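Local coordinates for protein oligoribonuclease (Colwellia psychrerythraea, PDB 6A4E) that probably degrades very short RNAs as a 3'-to-5' exonuclease of the RNase H-like clan, and binds two linked uridines, at residues 5-10 against 30-35; 11-16 against 26-31; 16-21 against 109-114. The protein carries 1 engineered substitution. One frame throughout, in Å; residues are numbered along the deposited sequence.

Contacts 1 and 2 hold the same two elements: strands 8-15 and 25-33 form an antiparallel hairpin that contact 1 joins at its open end and contact 2 towards its turn, sharing I30 and I31. Both are buried, and contact 2 lies nearest the centre of the chain. Contact 3 is partly buried and ties the loop after strand 8-15 to helix 109-119; it meets contact 2 where D112 probably accepts a hydrogen bond from L13 N. The chemistry shifts along this path, from ladder bonds and isoleucine packing in contact 1, through carboxylates beside a uridine in contact 2, to a leucine against both nucleotides, backed by an amide and a guanidinium, in contact 3.

Contact 1: 5-10 against 30-35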
loop_
_atom_site.group_PDB
_atom_site.type_symbol
_atom_site.label_atom_id
_atom_site.label_comp_id
_atom_site.label_asym_id
_atom_site.label_seq_id
_atom_site.Cartn_x
_atom_site.Cartn_y
_atom_site.Cartn_z
ATOM N N ASP A 5 0.882 -5.184 21.974
ATOM C CA ASP A 5 0.974 -5.844 20.682
ATOM C C ASP A 5 0.120 -5.191 19.595
ATOM O O ASP A 5 0.310 -5.446 18.401
ATOM C CB ASP A 5 0.562 -7.313 20.822
ATOM C CG ASP A 5 1.739 -8.228 21.099
ATOM O OD1 ASP A 5 2.702 -7.781 21.768
ATOM O OD2 ASP A 5 1.697 -9.396 20.646
ATOM N N SER A 6 -0.841 -4.372 20.003
ATOM C CA SER A 6 -1.845 -3.887 19.058
ATOM C C SER A 6 -1.692 -2.389 18.754
ATOM O O SER A 6 -2.437 -1.858 17.926
ATOM C CB SER A 6 -3.251 -4.164 19.593
ATOM O OG SER A 6 -3.427 -3.443 20.803
ATOM N N ASN A 7 -0.754 -1.722 19.439
ATOM C CA ASN A 7 -0.367 -0.336 19.137
ATOM C C ASN A 7 -0.018 -0.160 17.663
ATOM O O ASN A 7 0.327 -1.141 16.984
ATOM C CB ASN A 7 0.827 0.093 19.988
ATOM C CG ASN A 7 0.467 0.270 21.454
ATOM O OD1 ASN A 7 -0.642 -0.059 21.869
ATOM N ND2 ASN A 7 1.409 0.787 22.245
ATOM N N LEU A 8 -0.113 1.084 17.182
ATOM C CA LEU A 8 0.078 1.419 15.764
ATOM C C LEU A 8 1.156 2.478 15.618
ATOM O O LEU A 8 1.165 3.455 16.374
ATOM C CB LEU A 8 -1.229 1.923 15.134
ATOM C CG LEU A 8 -2.390 0.938 15.039
ATOM C CD1 LEU A 8 -3.686 1.673 14.780
ATOM C CD2 LEU A 8 -2.128 -0.081 13.921
ATOM N N ILE A 9 2.074 2.241 14.673
ATOM C CA ILE A 9 3.058 3.222 14.220
ATOM C C ILE A 9 2.523 4.025 13.028
ATOM O O ILE A 9 2.244 3.465 11.950
ATOM C CB ILE A 9 4.387 2.555 13.797
ATOM C CG1 ILE A 9 4.931 1.670 14.924
ATOM C CG2 ILE A 9 5.407 3.611 13.459
ATOM C CD1 ILE A 9 5.953 0.638 14.464
ATOM N N TRP A 10 2.345 5.324 13.235
ATOM C CA TRP A 10 1.875 6.194 12.173
ATOM C C TRP A 10 3.084 6.946 11.681
ATOM O O TRP A 10 3.931 7.311 12.493
ATOM C CB TRP A 10 0.788 7.151 12.684
ATOM C CG TRP A 10 -0.504 6.470 13.031
ATOM C CD1 TRP A 10 -0.788 5.766 14.169
ATOM C CD2 TRP A 10 -1.674 6.401 12.204
ATOM N NE1 TRP A 10 -2.074 5.270 14.101
ATOM C CE2 TRP A 10 -2.637 5.639 12.903
ATOM C CE3 TRP A 10 -1.999 6.914 10.934
ATOM C CZ2 TRP A 10 -3.913 5.385 12.384
ATOM C CZ3 TRP A 10 -3.277 6.667 10.417
ATOM C CH2 TRP A 10 -4.214 5.897 11.146
ATOM N N ILE A 30 6.949 10.374 13.180
ATOM C CA ILE A 30 6.331 9.148 13.687
ATOM C C ILE A 30 5.417 9.461 14.859
ATOM O O ILE A 30 5.821 10.172 15.799
ATOM C CB ILE A 30 7.384 8.103 14.181
ATOM C CG1 ILE A 30 8.509 7.915 13.164
ATOM C CG2 ILE A 30 6.720 6.773 14.512
ATOM C CD1 ILE A 30 9.687 7.174 13.724
ATOM N N ILE A 31 4.196 8.930 14.810
ATOM C CA ILE A 31 3.327 8.921 15.982
ATOM C C ILE A 31 2.867 7.496 16.291
ATOM O O ILE A 31 2.496 6.734 15.387
ATOM C CB ILE A 31 2.098 9.822 15.802
ATOM C CG1 ILE A 31 2.513 11.286 15.775
ATOM C CG2 ILE A 31 1.119 9.632 16.951
ATOM C CD1 ILE A 31 1.414 12.241 15.357
ATOM N N ILE A 32 2.917 7.151 17.574
ATOM C CA ILE A 32 2.337 5.914 18.082
ATOM C C ILE A 32 0.940 6.193 18.642
ATOM O O ILE A 32 0.773 7.080 19.481
ATOM C CB ILE A 32 3.208 5.287 19.214
ATOM C CG1 ILE A 32 4.695 5.281 18.831
ATOM C CG2 ILE A 32 2.682 3.887 19.608
ATOM C CD1 ILE A 32 5.017 4.352 17.707
ATOM N N THR A 33 -0.063 5.462 18.174
ATOM C CA THR A 33 -1.365 5.459 18.840
ATOM C C THR A 33 -1.635 4.080 19.456
ATOM O O THR A 33 -0.997 3.094 19.074
ATOM C CB THR A 33 -2.523 5.802 17.875
ATOM O OG1 THR A 33 -2.759 4.696 16.991
ATOM C CG2 THR A 33 -2.225 7.046 17.063
ATOM N N ASP A 34 -2.576 3.984 20.395
ATOM C CA ASP A 34 -3.040 2.652 20.805
ATOM C C ASP A 34 -4.001 2.182 19.729
ATOM O O ASP A 34 -4.141 2.838 18.698
ATOM C CB ASP A 34 -3.687 2.642 22.211
ATOM C CG ASP A 34 -4.956 3.494 22.308
ATOM O OD1 ASP A 34 -5.737 3.582 21.333
ATOM O OD2 ASP A 34 -5.191 4.071 23.394
ATOM N N SER A 35 -4.675 1.060 19.947
ATOM C CA SER A 35 -5.514 0.501 18.892
ATOM C C SER A 35 -6.790 1.309 18.692
ATOM O O SER A 35 -7.489 1.109 17.700
ATOM C CB SER A 35 -5.860 -0.959 19.206
ATOM O OG SER A 35 -6.759 -1.045 20.309
#
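L8 pairs with T33, I9 with I32 and W10 with I31 in antiparallel register, the short strand axes coming within 4.6 Å at 154° between their N-to-C directions. Backbone bonds supply the regular part. L8 N lies 2.9 Å from T33 O, and T33 N returns the bond to L8 O. The W10 and I31 pair repeats this, with W10 N 2.6 Å from I31 O and I31 N bonded to W10 O. Around the intervening non-hydrogen-bonded pair, CA-H...O contacts take over, I32 CA sitting 3.2 Å from L8 O.

One polar side-chain bond crosses the strands: W10 NE1 reaches T33 OG1 at 3.0 Å. It is bent, at 139° about the hydrogen, and the hydroxyl is tilted out of the indole plane. With chi1 at 73°, T33 OG1 is set between its own backbone N and carbonyl carbon, close enough to donate to D34 O at 2.9 Å, while CG2 packs against W10 CD1 and NE1.

Apolar contacts fill the other face. I9 lies side by side with I30 and I32 of the facing strand: its CG2 meets I30 CG2 at 3.6 Å, and its CG1 meets I32 CD1 at 3.9 Å. Helix 82-94 covers this face, and helix 160-177 packs on W10 and I31. Beyond the ladder, S35 CB rests against S6 O; S6 O and S35 O accept hydrogen bonds from R143 and W144 of the second subunit.

T33 OG1 thus both accepts and donates, so the indole N-H is satisfied within a largely hydrophobic face and the turn of the ring is constrained, while the loop ends of the hairpin turn their carbonyls to the dimer interface.

Contact 2: 11-16 against 26-31. With nucleotides of chain C.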
loop_
_atom_site.group_PDB
_atom_site.type_symbol
_atom_site.label_atom_id
_atom_site.label_comp_id
_atom_site.label_asym_id
_atom_site.label_seq_id
_atom_site.Cartn_x
_atom_site.Cartn_y
_atom_site.Cartn_z
ATOM N N LEU A 11 3.204 7.153 10.369
ATOM C CA LEU A 11 4.332 7.947 9.886
ATOM C C LEU A 11 4.018 8.652 8.572
ATOM O O LEU A 11 3.139 8.232 7.802
ATOM C CB LEU A 11 5.594 7.087 9.738
ATOM C CG LEU A 11 5.679 5.945 8.723
ATOM C CD1 LEU A 11 5.851 6.434 7.288
ATOM C CD2 LEU A 11 6.836 5.026 9.086
ATOM N N ASP A 12 4.740 9.737 8.334
ATOM C CA ASP A 12 4.674 10.407 7.051
ATOM C C ASP A 12 6.096 10.834 6.687
ATOM O O ASP A 12 6.890 11.269 7.546
ATOM C CB ASP A 12 3.697 11.598 7.087
ATOM C CG ASP A 12 3.739 12.425 5.821
ATOM O OD1 ASP A 12 3.052 12.092 4.818
ATOM O OD2 ASP A 12 4.497 13.419 5.829
ATOM N N LEU A 13 6.410 10.658 5.407
ATOM C CA LEU A 13 7.700 11.026 4.835
ATOM C C LEU A 13 7.454 12.193 3.886
ATOM O O LEU A 13 6.349 12.327 3.341
ATOM C CB LEU A 13 8.324 9.830 4.098
ATOM C CG LEU A 13 9.459 9.027 4.762
ATOM C CD1 LEU A 13 9.109 8.610 6.165
ATOM C CD2 LEU A 13 9.820 7.798 3.922
ATOM N N GLU A 14 8.446 13.054 3.716
ATOM C CA GLU A 14 8.428 13.993 2.598
ATOM C C GLU A 14 9.663 13.703 1.755
ATOM O O GLU A 14 10.726 13.394 2.298
ATOM C CB GLU A 14 8.391 15.446 3.071
ATOM C CG GLU A 14 7.144 15.811 3.890
ATOM C CD GLU A 14 5.841 15.525 3.144
ATOM O OE1 GLU A 14 5.778 15.770 1.920
ATOM O OE2 GLU A 14 4.880 15.040 3.779
ATOM N N MET A 15 9.504 13.766 0.432
ATOM C CA MET A 15 10.535 13.331 -0.498
ATOM C C MET A 15 10.791 14.417 -1.536
ATOM O O MET A 15 10.090 15.435 -1.544
ATOM C CB MET A 15 10.127 12.022 -1.185
ATOM C CG MET A 15 9.700 10.917 -0.218
ATOM S SD MET A 15 8.004 11.102 0.445
ATOM C CE MET A 15 7.526 9.386 0.259
ATOM N N THR A 16 11.773 14.205 -2.411
ATOM C CA THR A 16 12.105 15.208 -3.423
ATOM C C THR A 16 11.247 14.981 -4.658
ATOM O O THR A 16 11.241 15.783 -5.594
ATOM C CB THR A 16 13.612 15.180 -3.812
ATOM O OG1 THR A 16 13.942 13.908 -4.394
ATOM C CG2 THR A 16 14.504 15.448 -2.580
ATOM N N LEU A 26 13.336 13.769 2.617
ATOM C CA LEU A 26 13.570 15.074 3.205
ATOM C C LEU A 26 13.054 15.152 4.631
ATOM O O LEU A 26 13.563 15.941 5.433
ATOM C CB LEU A 26 12.887 16.163 2.381
ATOM C CG LEU A 26 13.237 16.239 0.904
ATOM C CD1 LEU A 26 12.407 17.321 0.229
ATOM C CD2 LEU A 26 14.726 16.516 0.782
ATOM N N GLU A 27 12.021 14.381 4.950
ATOM C CA GLU A 27 11.411 14.523 6.265
ATOM C C GLU A 27 10.773 13.232 6.761
ATOM O O GLU A 27 10.246 12.454 5.976
ATOM C CB GLU A 27 10.367 15.633 6.242
ATOM C CG GLU A 27 10.077 16.211 7.611
ATOM C CD GLU A 27 8.931 17.218 7.592
ATOM O OE1 GLU A 27 8.179 17.258 6.588
ATOM O OE2 GLU A 27 8.783 17.963 8.587
ATOM N N ILE A 28 10.828 13.023 8.075
ATOM C CA ILE A 28 10.242 11.858 8.736
ATOM C C ILE A 28 9.588 12.293 10.035
ATOM O O ILE A 28 10.239 12.954 10.846
ATOM C CB ILE A 28 11.288 10.746 9.116
ATOM C CG1 ILE A 28 12.390 10.602 8.076
ATOM C CG2 ILE A 28 10.591 9.397 9.354
ATOM C CD1 ILE A 28 13.422 9.559 8.459
ATOM N N ALA A 29 8.327 11.902 10.238
ATOM C CA ALA A 29 7.692 12.002 11.547
ATOM C C ALA A 29 6.983 10.699 11.886
ATOM O O ALA A 29 6.469 10.023 10.994
ATOM C CB ALA A 29 6.719 13.151 11.586
ATOM N N ILE A 30 6.949 10.374 13.180
ATOM C CA ILE A 30 6.331 9.148 13.687
ATOM C C ILE A 30 5.417 9.461 14.859
ATOM O O ILE A 30 5.821 10.172 15.799
ATOM C CB ILE A 30 7.384 8.103 14.181
ATOM C CG1 ILE A 30 8.509 7.915 13.164
ATOM C CG2 ILE A 30 6.720 6.773 14.512
ATOM C CD1 ILE A 30 9.687 7.174 13.724
ATOM N N ILE A 31 4.196 8.930 14.810
ATOM C CA ILE A 31 3.327 8.921 15.982
ATOM C C ILE A 31 2.867 7.496 16.291
ATOM O O ILE A 31 2.496 6.734 15.387
ATOM C CB ILE A 31 2.098 9.822 15.802
ATOM C CG1 ILE A 31 2.513 11.286 15.775
ATOM C CG2 ILE A 31 1.119 9.632 16.951
ATOM C CD1 ILE A 31 1.414 12.241 15.357
ATOM P P U C 2 1.988 13.800 0.672
ATOM O OP1 U C 2 2.215 13.827 2.153
ATOM O OP2 U C 2 0.957 14.685 0.053
ATOM O "O5'" U C 2 3.375 14.083 -0.062
ATOM C "C5'" U C 2 4.443 13.142 -0.000
ATOM C "C4'" U C 2 5.444 13.333 -1.119
ATOM O "O4'" U C 2 4.890 12.893 -2.385
ATOM C "C3'" U C 2 5.894 14.759 -1.397
ATOM O "O3'" U C 2 6.847 15.230 -0.463
ATOM C "C2'" U C 2 6.421 14.665 -2.827
ATOM O "O2'" U C 2 7.737 14.127 -2.867
ATOM C "C1'" U C 2 5.461 13.642 -3.441
ATOM N N1 U C 2 4.383 14.280 -4.233
ATOM C C2 U C 2 4.722 14.804 -5.480
ATOM O O2 U C 2 5.856 14.767 -5.939
ATOM N N3 U C 2 3.682 15.373 -6.170
ATOM C C4 U C 2 2.370 15.468 -5.744
ATOM O O4 U C 2 1.537 16.016 -6.473
ATOM C C5 U C 2 2.108 14.908 -4.449
ATOM C C6 U C 2 3.096 14.341 -3.752
#
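E14 lies alongside E27, its CG 3.2 Å from E27 OE1, with the two carboxylate planes 70° apart. The E14 chain then bends at chi2 (-56°), which swings its carboxylate away from E27 and towards the uridine: U2 O3' of chain C donates to E14 OE1 at 2.7 Å. The same O3' accepts from M15 N, 3.2 Å away and nearly straight at 169°. E27 turns elsewhere, its OE2 pairing with R74 in a salt bridge and accepting from A160 N.

Behind these groups the strands run antiparallel, with D12 and A29 bonded in both directions. A classic beta bulge interrupts the ladder at E14: L26 N at 2.7 Å and E27 N at 3.1 Å both bond to E14 O, from the same face of its plane. On the opposite face of the sheet, L13 CD1 packs against I28 CG2 at 3.6 Å.

With an alanine here instead of E14, the O3' proton would probably be left without this acceptor, M15 N alone of the two still holding O3', and a gap would open beside E27 OE1.

The O3' is therefore gripped by a side-chain acceptor and a backbone donor, consistent with the 3'-end recognition expected of an oligoribonuclease.

Contact 3: 16-21 against 109-114; sequences TGLEPV and IGQDRR. With nucleotides of chain C.
The irregular loop at L18 and P20 stands off the 109-114 segment of helix 109-119, with CA atoms 8.0 Å apart for L18 and Q111 and 6.7 Å for P20 and R114, so side chains bridge the gap. Q111 NE2 donates to L18 O at 2.9 Å and 162°; the oxygen lies in the amide plane of Q111, although the donor is tilted 34° from the L18 carbonyl plane. The other end of that amide is held too, since R114 NH1 donates to Q111 OE1 at 2.9 Å. P20 lies across R114, its CD 3.5 Å above one face of the guanidinium, offset toward the rim. At the guanidinium edge, E19 OE2 forms a long salt bridge to R114 NH2, 3.8 Å away.

Loop and helix together form one wall of the site holding the two uridines of chain C. L18 CG is 3.6 Å from U2 O2, and L18 CD2 is 3.5 Å from U1 C2. Q111 CG touches the O2' of U1. A water links Q111 NE2, G17 O and U2 O4'.

R114 is thereby a second-shell group: the amide's two bonds probably decide which way round Q111 sits, consistent with a steady L18 carbonyl and a leucine placed against both uracils.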
loop_
_atom_site.group_PDB
_atom_site.type_symbol
_atom_site.label_atom_id
_atom_site.label_comp_id
_atom_site.label_asym_id
_atom_site.label_seq_id
_atom_site.Cartn_x
_atom_site.Cartn_y
_atom_site.Cartn_z
ATOM N N THR A 16 11.773 14.205 -2.411
ATOM C CA THR A 16 12.105 15.208 -3.423
ATOM C C THR A 16 11.247 14.981 -4.658
ATOM O O THR A 16 11.241 15.783 -5.594
ATOM C CB THR A 16 13.612 15.180 -3.812
ATOM O OG1 THR A 16 13.942 13.908 -4.394
ATOM C CG2 THR A 16 14.504 15.448 -2.580
ATOM N N GLY A 17 10.515 13.876 -4.641
ATOM C CA GLY A 17 9.616 13.517 -5.719
ATOM C C GLY A 17 8.943 12.177 -5.456
ATOM O O GLY A 17 8.833 11.728 -4.303
ATOM N N LEU A 18 8.534 11.521 -6.537
ATOM C CA LEU A 18 7.671 10.353 -6.457
ATOM C C LEU A 18 8.390 9.045 -6.748
ATOM O O LEU A 18 7.824 7.975 -6.532
ATOM C CB LEU A 18 6.498 10.498 -7.431
ATOM C CG LEU A 18 5.341 11.446 -7.091
ATOM C CD1 LEU A 18 4.334 11.449 -8.231
ATOM C CD2 LEU A 18 4.646 11.060 -5.775
ATOM N N GLU A 19 9.627 9.116 -7.244
ATOM C CA GLU A 19 10.292 7.898 -7.714
ATOM C C GLU A 19 11.555 7.571 -6.919
ATOM O O GLU A 19 12.559 8.274 -7.020
ATOM C CB GLU A 19 10.620 8.015 -9.204
ATOM C CG GLU A 19 9.464 8.537 -10.062
ATOM C CD GLU A 19 8.293 7.547 -10.202
ATOM O OE1 GLU A 19 7.185 7.997 -10.575
ATOM O OE2 GLU A 19 8.469 6.332 -9.951
ATOM N N PRO A 20 11.495 6.498 -6.114
ATOM C CA PRO A 20 12.583 6.077 -5.221
ATOM C C PRO A 20 13.901 5.877 -5.964
ATOM O O PRO A 20 14.965 6.048 -5.360
ATOM C CB PRO A 20 12.078 4.749 -4.657
ATOM C CG PRO A 20 10.604 4.848 -4.753
ATOM C CD PRO A 20 10.296 5.654 -5.959
ATOM N N VAL A 21 13.813 5.499 -7.243
ATOM C CA VAL A 21 14.979 5.319 -8.108
ATOM C C VAL A 21 15.847 6.587 -8.160
ATOM O O VAL A 21 17.063 6.511 -8.034
ATOM C CB VAL A 21 14.553 4.926 -9.544
ATOM C CG1 VAL A 21 15.767 4.767 -10.434
ATOM C CG2 VAL A 21 13.751 3.632 -9.516
ATOM N N ILE A 109 0.150 4.944 2.303
ATOM C CA ILE A 109 1.366 4.728 3.047
ATOM C C ILE A 109 2.339 3.832 2.253
ATOM O O ILE A 109 3.532 3.838 2.515
ATOM C CB ILE A 109 1.023 4.148 4.420
ATOM C CG1 ILE A 109 2.251 4.153 5.338
ATOM C CG2 ILE A 109 0.366 2.779 4.251
ATOM C CD1 ILE A 109 2.511 5.504 6.002
ATOM N N GLY A 110 1.840 3.129 1.243
ATOM C CA GLY A 110 2.668 2.292 0.382
ATOM C C GLY A 110 3.712 3.064 -0.424
ATOM O O GLY A 110 4.797 2.556 -0.734
ATOM N N GLN A 111 3.385 4.303 -0.766
ATOM C CA GLN A 111 4.347 5.179 -1.388
ATOM C C GLN A 111 5.518 5.429 -0.433
ATOM O O GLN A 111 6.673 5.239 -0.809
ATOM C CB GLN A 111 3.691 6.494 -1.809
ATOM C CG GLN A 111 4.690 7.533 -2.320
ATOM C CD GLN A 111 5.287 7.189 -3.683
ATOM O OE1 GLN A 111 4.952 6.165 -4.307
ATOM N NE2 GLN A 111 6.175 8.054 -4.156
ATOM N N ASP A 112 5.217 5.831 0.802
ATOM C CA ASP A 112 6.260 6.039 1.821
ATOM C C ASP A 112 7.106 4.789 2.022
ATOM O O ASP A 112 8.346 4.843 2.100
ATOM C CB ASP A 112 5.651 6.441 3.164
ATOM C CG ASP A 112 4.830 7.700 3.079
ATOM O OD1 ASP A 112 3.837 7.712 2.335
ATOM O OD2 ASP A 112 5.160 8.683 3.767
ATOM N N ARG A 113 6.417 3.659 2.091
ATOM C CA ARG A 113 7.068 2.379 2.305
ATOM C C ARG A 113 8.132 2.075 1.225
ATOM O O ARG A 113 9.172 1.481 1.527
ATOM C CB ARG A 113 6.004 1.277 2.364
ATOM C CG ARG A 113 6.540 -0.108 2.621
ATOM C CD ARG A 113 5.434 -1.067 3.065
ATOM N NE ARG A 113 5.963 -1.964 4.084
ATOM C CZ ARG A 113 5.368 -2.262 5.233
ATOM N NH1 ARG A 113 4.177 -1.766 5.525
ATOM N NH2 ARG A 113 5.974 -3.077 6.086
ATOM N N ARG A 114 7.896 2.499 -0.019
ATOM C CA ARG A 114 8.917 2.334 -1.068
ATOM C C ARG A 114 10.220 3.023 -0.705
ATOM O O ARG A 114 11.299 2.524 -1.005
ATOM C CB ARG A 114 8.445 2.897 -2.394
ATOM C CG ARG A 114 7.148 2.304 -2.903
ATOM C CD ARG A 114 6.630 3.147 -4.042
ATOM N NE ARG A 114 7.434 2.981 -5.251
ATOM C CZ ARG A 114 7.271 3.705 -6.359
ATOM N NH1 ARG A 114 6.356 4.673 -6.406
ATOM N NH2 ARG A 114 8.030 3.471 -7.420
ATOM P P U C 2 1.988 13.800 0.672
ATOM O OP1 U C 2 2.215 13.827 2.153
ATOM O OP2 U C 2 0.957 14.685 0.053
ATOM O "O5'" U C 2 3.375 14.083 -0.062
ATOM C "C5'" U C 2 4.443 13.142 -0.000
ATOM C "C4'" U C 2 5.444 13.333 -1.119
ATOM O "O4'" U C 2 4.890 12.893 -2.385
ATOM C "C3'" U C 2 5.894 14.759 -1.397
ATOM O "O3'" U C 2 6.847 15.230 -0.463
ATOM C "C2'" U C 2 6.421 14.665 -2.827
ATOM O "O2'" U C 2 7.737 14.127 -2.867
ATOM C "C1'" U C 2 5.461 13.642 -3.441
ATOM N N1 U C 2 4.383 14.280 -4.233
ATOM C C2 U C 2 4.722 14.804 -5.480
ATOM O O2 U C 2 5.856 14.767 -5.939
ATOM N N3 U C 2 3.682 15.373 -6.170
ATOM C C4 U C 2 2.370 15.468 -5.744
ATOM O O4 U C 2 1.537 16.016 -6.473
ATOM C C5 U C 2 2.108 14.908 -4.449
ATOM C C6 U C 2 3.096 14.341 -3.752
ATOM P P U C 1 -3.885 10.739 -0.564
ATOM O OP1 U C 1 -4.252 9.323 -0.766
ATOM O OP2 U C 1 -4.151 11.660 -1.690
ATOM O "O5'" U C 1 -2.334 10.731 -0.245
ATOM C "C5'" U C 1 -1.441 11.709 -0.749
ATOM C "C4'" U C 1 -0.096 11.082 -0.986
ATOM O "O4'" U C 1 -0.126 10.401 -2.256
ATOM C "C3'" U C 1 1.106 12.011 -1.071
ATOM O "O3'" U C 1 1.636 12.293 0.222
ATOM C "C2'" U C 1 2.087 11.241 -1.973
ATOM O "O2'" U C 1 2.892 10.343 -1.217
ATOM C "C1'" U C 1 1.151 10.402 -2.848
ATOM N N1 U C 1 1.005 10.878 -4.244
ATOM C C2 U C 1 1.393 9.965 -5.208
ATOM O O2 U C 1 1.837 8.865 -4.912
ATOM N N3 U C 1 1.231 10.379 -6.508
ATOM C C4 U C 1 0.722 11.597 -6.921
ATOM O O4 U C 1 0.638 11.828 -8.129
ATOM C C5 U C 1 0.336 12.489 -5.868
ATOM C C6 U C 1 0.471 12.105 -4.589
HETATM O O HOH W 1 6.511 10.187 -2.838
#